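Local coordinates for DUF1254 domain-containing protein (Vibrio parahaemolyticus, PDB 3U07), which is of unknown function and pairs a DUF1254 region with a DUF1214 region in a chain that carries a signal sequence, at residues 351-356 against 407-412; 76-81 against 358-363. The protein carries 2 engineered substitutions. All coordinates share one frame; numbering follows the deposited sequence.

Overall arrangement
Interaction 1 pairs two central strands of an antiparallel sheet in the DUF1214 region, and interaction 2 lays the loop 76-81, from the DUF1254 region, beside the loop 358-363 that follows the first of those strands. Their centres are about 8 Å apart, and the two tyrosines of interaction 1 join them. Tyr409 OH lies 2.5 Å from Thr77 OG1 and Tyr353 OH 2.8 Å from Ile78 O, both probable hydrogen bonds, while Ile411 CG1 packs on Thr77 CG2 at 3.5 Å. The face of the sheet that bears Tyr353, Tyr409 and Ile411 therefore receives the incoming loop. The protein's function is not established; both contacts join parts of the fold.

Interaction 1: residues 351-356 against 407-412; sequences TIYGND and PFYAIM
Tyr353 lays its CB over one face of the Tyr409 ring, 3.6 Å from the centroid, in a CH-pi contact. The two rings are near parallel, with planes 17° apart, but slid so far that they barely overlap. Tyr409 reaches across because its CG sits between the backbone N and the carbonyl carbon (chi1 58°), which tips the ring over the neighbouring strand. On the same face, Ile411 sets CG1 3.6 Å from Tyr353 CE2, a branched aliphatic packed against a flat ring. On the face bearing Ile352 and Ala410 the contacts across the strands are apolar: Ile352 CD1 meets Ala410 CB at 3.8 Å, the short methyl touching the end of the longer branch, and Ile352 CG2 approaches the ring of Phe408.

The backbones beneath are antiparallel. Thr351 with Ile411 and Tyr353 with Tyr409 are hydrogen-bonded pairs, each closed by two N-H to O bonds; Tyr353 N to Tyr409 O measures 3.0 Å. Past the strand end, Asn355 N still reaches Pro407 O at 3.1 Å, nearly straight at 177°, although it stands above the carbonyl plane. A water joins Thr351 OG1 to Ile411 O.

Further out, Asn355 is positioned by Asp320 and Lys327, Lys318 makes a cation-pi contact with Tyr409, and the hydroxyls of Tyr409 and Tyr353 reach Thr77 and Ile78 respectively, with Arg413 also at Tyr353 OH. Buried tyrosines suit this place: their rings supply apolar packing, while their hydroxyls carry hydrogen-bonding capacity from the sheet to the loop that lies on it.

Interaction 2: residues 76-81 against 358-363; sequences PTINND and RLMAKN
One backbone hydrogen bond joins the two loops: Thr77 N donates to Arg358 O at 3.0 Å, with an angle of 147° at the hydrogen. Neither segment forms a regular strand or helix here.

Apolar contacts flank this bond at Pro76. The Pro76 ring rests CB against Leu359 CD2 at 3.5 Å and CD against Arg358 CB at 3.7 Å. Proline suits the spot as a compact hydrocarbon ring between a leucine branch and the aliphatic stem of an arginine, whose chain is extended from CG to NE.

Selenomethionine Met360 makes the second group of contacts. Its chain bends at chi3 (-104°), bringing CE to 3.2 Å from Ile78 O, while SE lies 3.4 Å from Asn80 OD1 and also touches CB and CG of that residue. A flexible, unbranched side chain can cross the asparagine obliquely in this way. The amide of Asn80 is fixed in turn by Ser369, which accepts from ND2.

The first loop also rests on the strand face that bears Tyr353 and Tyr409. This is loop-to-loop packing at the surface, where an irregular segment leading into strand 82-90 docks beside the connection between strands 347-354 and 369-371 of a separate antiparallel sheet.

Interaction 1: residues 351-356 against 407-412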
ATOM      1  N   THR A 351       6.303 -15.388   6.037  1.00 29.90           N
ATOM      2  CA  THR A 351       7.414 -15.461   5.092  1.00 28.48           C
ATOM      3  C   THR A 351       8.742 -15.140   5.766  1.00 24.81           C
ATOM      4  O   THR A 351       8.803 -14.313   6.674  1.00 24.34           O
ATOM      5  CB  THR A 351       7.181 -14.475   3.915  1.00 30.40           C
ATOM      6  OG1 THR A 351       5.884 -14.712   3.347  1.00 34.67           O
ATOM      7  CG2 THR A 351       8.244 -14.651   2.836  1.00 26.35           C
ATOM      8  N   ILE A 352       9.805 -15.789   5.306  1.00 26.61           N
ATOM      9  CA  ILE A 352      11.132 -15.585   5.872  1.00 25.87           C
ATOM     10  C   ILE A 352      12.007 -14.671   5.022  1.00 35.76           C
ATOM     11  O   ILE A 352      12.098 -14.838   3.808  1.00 42.17           O
ATOM     12  CB  ILE A 352      11.864 -16.936   6.049  1.00 30.27           C
ATOM     13  CG1 ILE A 352      11.043 -17.848   6.964  1.00 28.04           C
ATOM     14  CG2 ILE A 352      13.267 -16.709   6.607  1.00 30.79           C
ATOM     15  CD1 ILE A 352      10.692 -17.219   8.307  1.00 24.38           C
ATOM     16  N   TYR A 353      12.656 -13.713   5.679  1.00 32.97           N
ATOM     17  CA  TYR A 353      13.537 -12.764   5.006  1.00 40.40           C
ATOM     18  C   TYR A 353      14.860 -12.659   5.764  1.00 39.36           C
ATOM     19  O   TYR A 353      14.894 -12.805   6.989  1.00 35.24           O
ATOM     20  CB  TYR A 353      12.890 -11.375   4.964  1.00 41.15           C
ATOM     21  CG  TYR A 353      11.559 -11.311   4.251  1.00 40.19           C
ATOM     22  CD1 TYR A 353      11.486 -10.998   2.891  1.00 40.88           C
ATOM     23  CD2 TYR A 353      10.370 -11.556   4.937  1.00 37.94           C
ATOM     24  CE1 TYR A 353      10.259 -10.929   2.236  1.00 42.71           C
ATOM     25  CE2 TYR A 353       9.139 -11.491   4.292  1.00 37.61           C
ATOM     26  CZ  TYR A 353       9.091 -11.177   2.944  1.00 42.65           C
ATOM     27  OH  TYR A 353       7.871 -11.108   2.314  1.00 42.93           O
ATOM     28  N   GLY A 354      15.946 -12.405   5.039  1.00 29.99           N
ATOM     29  CA  GLY A 354      17.236 -12.256   5.686  1.00 32.54           C
ATOM     30  C   GLY A 354      17.355 -10.826   6.179  1.00 34.86           C
ATOM     31  O   GLY A 354      16.931  -9.899   5.492  1.00 41.26           O
ATOM     32  N   ASN A 355      17.914 -10.627   7.365  1.00 33.67           N
ATOM     33  CA  ASN A 355      18.055  -9.274   7.897  1.00 33.49           C
ATOM     34  C   ASN A 355      19.035  -8.422   7.092  1.00 42.45           C
ATOM     35  O   ASN A 355      18.916  -7.193   7.054  1.00 41.47           O
ATOM     36  CB  ASN A 355      18.532  -9.310   9.351  1.00 36.93           C
ATOM     37  CG  ASN A 355      17.439  -9.705  10.314  1.00 39.35           C
ATOM     38  OD1 ASN A 355      17.098 -10.878  10.432  1.00 39.18           O
ATOM     39  ND2 ASN A 355      16.871  -8.721  11.002  1.00 38.06           N
ATOM     40  N   ASP A 356      19.993  -9.080   6.446  1.00 46.21           N
ATOM     41  CA  ASP A 356      21.026  -8.398   5.676  1.00 55.43           C
ATOM     42  C   ASP A 356      20.567  -7.667   4.418  1.00 56.47           C
ATOM     43  O   ASP A 356      20.913  -6.504   4.221  1.00 55.21           O
ATOM     44  CB  ASP A 356      22.145  -9.388   5.321  1.00 52.73           C
ATOM     45  CG  ASP A 356      21.635 -10.609   4.577  1.00 52.46           C
ATOM     46  OD1 ASP A 356      22.463 -11.466   4.202  1.00 50.47           O
ATOM     47  OD2 ASP A 356      20.409 -10.714   4.366  1.00 53.89           O
ATOM     48  N   PRO A 407      21.010 -14.237  10.437  1.00 29.39           N
ATOM     49  CA  PRO A 407      19.876 -13.593  11.102  1.00 29.65           C
ATOM     50  C   PRO A 407      18.735 -13.434  10.097  1.00 39.40           C
ATOM     51  O   PRO A 407      18.962 -13.080   8.939  1.00 41.53           O
ATOM     52  CB  PRO A 407      20.455 -12.252  11.543  1.00 30.34           C
ATOM     53  CG  PRO A 407      21.889 -12.598  11.837  1.00 33.42           C
ATOM     54  CD  PRO A 407      22.248 -13.462  10.644  1.00 35.04           C
ATOM     55  N   PHE A 408      17.513 -13.702  10.540  1.00 37.54           N
ATOM     56  CA  PHE A 408      16.350 -13.591   9.674  1.00 29.57           C
ATOM     57  C   PHE A 408      15.175 -13.045  10.463  1.00 27.27           C
ATOM     58  O   PHE A 408      15.222 -12.955  11.691  1.00 22.28           O
ATOM     59  CB  PHE A 408      15.982 -14.969   9.115  1.00 28.17           C
ATOM     60  CG  PHE A 408      15.484 -15.946  10.163  1.00 31.52           C
ATOM     61  CD1 PHE A 408      14.127 -16.031  10.469  1.00 27.85           C
ATOM     62  CD2 PHE A 408      16.378 -16.776  10.844  1.00 23.90           C
ATOM     63  CE1 PHE A 408      13.664 -16.931  11.434  1.00 31.85           C
ATOM     64  CE2 PHE A 408      15.928 -17.678  11.809  1.00 26.55           C
ATOM     65  CZ  PHE A 408      14.569 -17.757  12.105  1.00 31.03           C
ATOM     66  N   TYR A 409      14.131 -12.643   9.750  1.00 29.98           N
ATOM     67  CA  TYR A 409      12.923 -12.180  10.406  1.00 30.11           C
ATOM     68  C   TYR A 409      11.757 -12.797   9.659  1.00 30.81           C
ATOM     69  O   TYR A 409      11.894 -13.218   8.509  1.00 34.64           O
ATOM     70  CB  TYR A 409      12.814 -10.652  10.429  1.00 31.03           C
ATOM     71  CG  TYR A 409      12.837  -9.961   9.085  1.00 40.31           C
ATOM     72  CD1 TYR A 409      14.044  -9.660   8.455  1.00 40.14           C
ATOM     73  CD2 TYR A 409      11.649  -9.566   8.464  1.00 34.66           C
ATOM     74  CE1 TYR A 409      14.068  -8.977   7.243  1.00 43.18           C
ATOM     75  CE2 TYR A 409      11.660  -8.885   7.248  1.00 35.53           C
ATOM     76  CZ  TYR A 409      12.875  -8.592   6.645  1.00 44.75           C
ATOM     77  OH  TYR A 409      12.904  -7.920   5.445  1.00 38.29           O
ATOM     78  N   ALA A 410      10.616 -12.880  10.325  1.00 28.87           N
ATOM     79  CA  ALA A 410       9.440 -13.467   9.715  1.00 22.68           C
ATOM     80  C   ALA A 410       8.341 -12.428   9.635  1.00 23.79           C
ATOM     81  O   ALA A 410       8.129 -11.671  10.578  1.00 25.42           O
ATOM     82  CB  ALA A 410       8.969 -14.673  10.539  1.00 20.25           C
ATOM     83  N   ILE A 411       7.661 -12.389   8.493  1.00 27.00           N
ATOM     84  CA  ILE A 411       6.556 -11.462   8.280  1.00 24.59           C
ATOM     85  C   ILE A 411       5.268 -12.261   8.124  1.00 22.94           C
ATOM     86  O   ILE A 411       5.159 -13.093   7.225  1.00 24.81           O
ATOM     87  CB  ILE A 411       6.737 -10.630   6.992  1.00 24.88           C
ATOM     88  CG1 ILE A 411       7.899  -9.645   7.146  1.00 25.95           C
ATOM     89  CG2 ILE A 411       5.429  -9.911   6.659  1.00 21.49           C
ATOM     90  CD1 ILE A 411       7.663  -8.551   8.171  1.00 30.49           C
HETATM   91  N   MSE A 412       4.301 -12.026   9.003  1.00 22.78           N
HETATM   92  CA  MSE A 412       3.028 -12.724   8.901  1.00 26.82           C
HETATM   93  C   MSE A 412       2.028 -11.764   8.247  1.00 27.27           C
HETATM   94  O   MSE A 412       1.931 -10.595   8.625  1.00 20.76           O
HETATM   95  CB  MSE A 412       2.528 -13.154  10.282  1.00 24.67           C
HETATM   96  CG  MSE A 412       1.349 -14.123  10.229  1.00 35.77           C
HETATM   97 SE   MSE A 412       0.948 -14.946  11.950  0.77 39.20          SE
HETATM   98  CE  MSE A 412       2.742 -15.441  12.424  1.00 26.92           C
TER
HETATM   99  O   HOH W   1       3.907 -13.615   4.700  1.00 28.80           O

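Interaction 2: residues 76-81 against 358-363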
ATOM      1  N   PRO A  76      12.878  -3.563   1.104  1.00 87.47           N
ATOM      2  CA  PRO A  76      12.220  -4.668   0.401  1.00 86.60           C
ATOM      3  C   PRO A  76      11.091  -5.333   1.193  1.00 82.93           C
ATOM      4  O   PRO A  76      10.077  -4.699   1.487  1.00 83.84           O
ATOM      5  CB  PRO A  76      13.376  -5.622   0.115  1.00 87.18           C
ATOM      6  CG  PRO A  76      14.510  -4.677  -0.132  1.00 86.89           C
ATOM      7  CD  PRO A  76      14.345  -3.688   1.006  1.00 86.94           C
ATOM      8  N   THR A  77      11.280  -6.608   1.531  1.00 77.07           N
ATOM      9  CA  THR A  77      10.288  -7.387   2.274  1.00 73.70           C
ATOM     10  C   THR A  77       8.980  -7.445   1.480  1.00 74.90           C
ATOM     11  O   THR A  77       7.918  -7.057   1.978  1.00 71.63           O
ATOM     12  CB  THR A  77       9.996  -6.769   3.663  1.00 68.36           C
ATOM     13  OG1 THR A  77      11.227  -6.474   4.327  1.00 70.24           O
ATOM     14  CG2 THR A  77       9.200  -7.741   4.520  1.00 63.79           C
ATOM     15  N   ILE A  78       9.064  -7.940   0.245  1.00 76.38           N
ATOM     16  CA  ILE A  78       7.900  -8.037  -0.633  1.00 77.19           C
ATOM     17  C   ILE A  78       7.216  -9.405  -0.605  1.00 79.54           C
ATOM     18  O   ILE A  78       7.852 -10.436  -0.368  1.00 78.12           O
ATOM     19  CB  ILE A  78       8.280  -7.708  -2.097  1.00 74.44           C
ATOM     20  CG1 ILE A  78       7.010  -7.501  -2.933  1.00 75.80           C
ATOM     21  CG2 ILE A  78       9.139  -8.829  -2.675  1.00 68.44           C
ATOM     22  CD1 ILE A  78       7.269  -7.193  -4.398  1.00 74.73           C
ATOM     23  N   ASN A  79       5.912  -9.386  -0.870  1.00 79.48           N
ATOM     24  CA  ASN A  79       5.052 -10.571  -0.883  1.00 77.10           C
ATOM     25  C   ASN A  79       5.542 -11.764  -1.688  1.00 71.86           C
ATOM     26  O   ASN A  79       6.035 -11.615  -2.805  1.00 63.57           O
ATOM     27  CB  ASN A  79       3.667 -10.202  -1.419  1.00 78.51           C
ATOM     28  CG  ASN A  79       2.914  -9.260  -0.507  1.00 83.94           C
ATOM     29  OD1 ASN A  79       3.511  -8.429   0.177  1.00 84.15           O
ATOM     30  ND2 ASN A  79       1.588  -9.369  -0.511  1.00 86.84           N
ATOM     31  N   ASN A  80       5.390 -12.949  -1.106  1.00 76.75           N
ATOM     32  CA  ASN A  80       5.738 -14.199  -1.772  1.00 78.56           C
ATOM     33  C   ASN A  80       4.357 -14.808  -2.029  1.00 81.83           C
ATOM     34  O   ASN A  80       4.222 -15.956  -2.463  1.00 82.06           O
ATOM     35  CB  ASN A  80       6.555 -15.107  -0.844  1.00 77.48           C
ATOM     36  CG  ASN A  80       7.057 -16.364  -1.544  1.00 80.65           C
ATOM     37  OD1 ASN A  80       7.535 -16.306  -2.678  1.00 84.64           O
ATOM     38  ND2 ASN A  80       6.969 -17.502  -0.860  1.00 76.18           N
ATOM     39  N   ASP A  81       3.334 -13.993  -1.764  1.00 78.81           N
ATOM     40  CA  ASP A  81       1.937 -14.393  -1.915  1.00 72.24           C
ATOM     41  C   ASP A  81       1.280 -14.038  -3.246  1.00 66.89           C
ATOM     42  O   ASP A  81       0.443 -14.792  -3.744  1.00 62.79           O
ATOM     43  CB  ASP A  81       1.073 -13.769  -0.804  1.00 68.55           C
ATOM     44  CG  ASP A  81       1.652 -13.961   0.587  1.00 62.92           C
ATOM     45  OD1 ASP A  81       2.331 -14.982   0.825  1.00 58.30           O
ATOM     46  OD2 ASP A  81       1.404 -13.096   1.455  1.00 58.89           O
ATOM     47  N   ARG A 358      17.134  -7.920   3.367  1.00 53.26           N
ATOM     48  CA  ARG A 358      15.690  -7.760   3.452  1.00 46.61           C
ATOM     49  C   ARG A 358      14.971  -8.437   2.293  1.00 42.07           C
ATOM     50  O   ARG A 358      13.881  -8.024   1.900  1.00 42.95           O
ATOM     51  CB  ARG A 358      15.332  -6.280   3.496  1.00 48.96           C
ATOM     52  CG  ARG A 358      15.655  -5.621   4.818  1.00 56.69           C
ATOM     53  CD  ARG A 358      15.625  -4.121   4.670  1.00 66.29           C
ATOM     54  NE  ARG A 358      15.424  -3.441   5.942  1.00 78.52           N
ATOM     55  CZ  ARG A 358      15.049  -2.171   6.045  1.00 85.23           C
ATOM     56  NH1 ARG A 358      14.840  -1.454   4.947  1.00 86.32           N
ATOM     57  NH2 ARG A 358      14.869  -1.621   7.239  1.00 85.72           N
ATOM     58  N   LEU A 359      15.589  -9.480   1.753  1.00 38.58           N
ATOM     59  CA  LEU A 359      15.008 -10.235   0.650  1.00 40.14           C
ATOM     60  C   LEU A 359      14.816 -11.667   1.118  1.00 44.01           C
ATOM     61  O   LEU A 359      15.354 -12.065   2.154  1.00 43.68           O
ATOM     62  CB  LEU A 359      15.954 -10.255  -0.553  1.00 47.42           C
ATOM     63  CG  LEU A 359      16.523  -8.961  -1.135  1.00 45.92           C
ATOM     64  CD1 LEU A 359      17.352  -9.313  -2.358  1.00 42.97           C
ATOM     65  CD2 LEU A 359      15.403  -7.993  -1.504  1.00 49.84           C
HETATM   66  N   MSE A 360      14.047 -12.443   0.360  1.00 43.42           N
HETATM   67  CA  MSE A 360      13.846 -13.842   0.707  1.00 42.17           C
HETATM   68  C   MSE A 360      15.214 -14.506   0.606  1.00 52.52           C
HETATM   69  O   MSE A 360      16.097 -14.015  -0.102  1.00 55.44           O
HETATM   70  CB  MSE A 360      12.858 -14.499  -0.252  1.00 39.02           C
HETATM   71  CG  MSE A 360      11.434 -14.492   0.272  1.00 44.57           C
HETATM   72 SE   MSE A 360      10.106 -14.830  -1.087  0.69 49.95          SE
HETATM   73  CE  MSE A 360       9.470 -13.017  -1.312  1.00 76.41           C
ATOM     74  N   ALA A 361      15.395 -15.616   1.311  1.00 51.39           N
ATOM     75  CA  ALA A 361      16.678 -16.299   1.301  1.00 54.55           C
ATOM     76  C   ALA A 361      16.674 -17.602   0.524  1.00 53.55           C
ATOM     77  O   ALA A 361      15.729 -18.389   0.595  1.00 44.07           O
ATOM     78  CB  ALA A 361      17.145 -16.544   2.732  1.00 56.55           C
ATOM     79  N   LYS A 362      17.755 -17.820  -0.215  1.00 55.89           N
ATOM     80  CA  LYS A 362      17.915 -19.015  -1.022  1.00 56.68           C
ATOM     81  C   LYS A 362      17.948 -20.281  -0.180  1.00 49.05           C
ATOM     82  O   LYS A 362      18.558 -20.318   0.885  1.00 53.42           O
ATOM     83  CB  LYS A 362      19.210 -18.920  -1.837  1.00 62.43           C
ATOM     84  CG  LYS A 362      19.564 -20.182  -2.611  1.00 67.18           C
ATOM     85  CD  LYS A 362      20.844 -19.999  -3.406  1.00 75.67           C
ATOM     86  CE  LYS A 362      20.633 -20.395  -4.856  1.00 83.17           C
ATOM     87  NZ  LYS A 362      19.530 -19.604  -5.475  1.00 84.68           N
ATOM     88  N   ASN A 363      17.261 -21.309  -0.661  1.00 42.37           N
ATOM     89  CA  ASN A 363      17.243 -22.607  -0.006  1.00 45.13           C
ATOM     90  C   ASN A 363      16.905 -23.616  -1.099  1.00 47.92           C
ATOM     91  O   ASN A 363      16.355 -23.247  -2.137  1.00 57.44           O
ATOM     92  CB  ASN A 363      16.247 -22.638   1.169  1.00 45.92           C
ATOM     93  CG  ASN A 363      14.811 -22.415   0.749  1.00 50.66           C
ATOM     94  OD1 ASN A 363      14.137 -23.332   0.278  1.00 48.99           O
ATOM     95  ND2 ASN A 363      14.328 -21.189   0.929  1.00 52.16           N
TER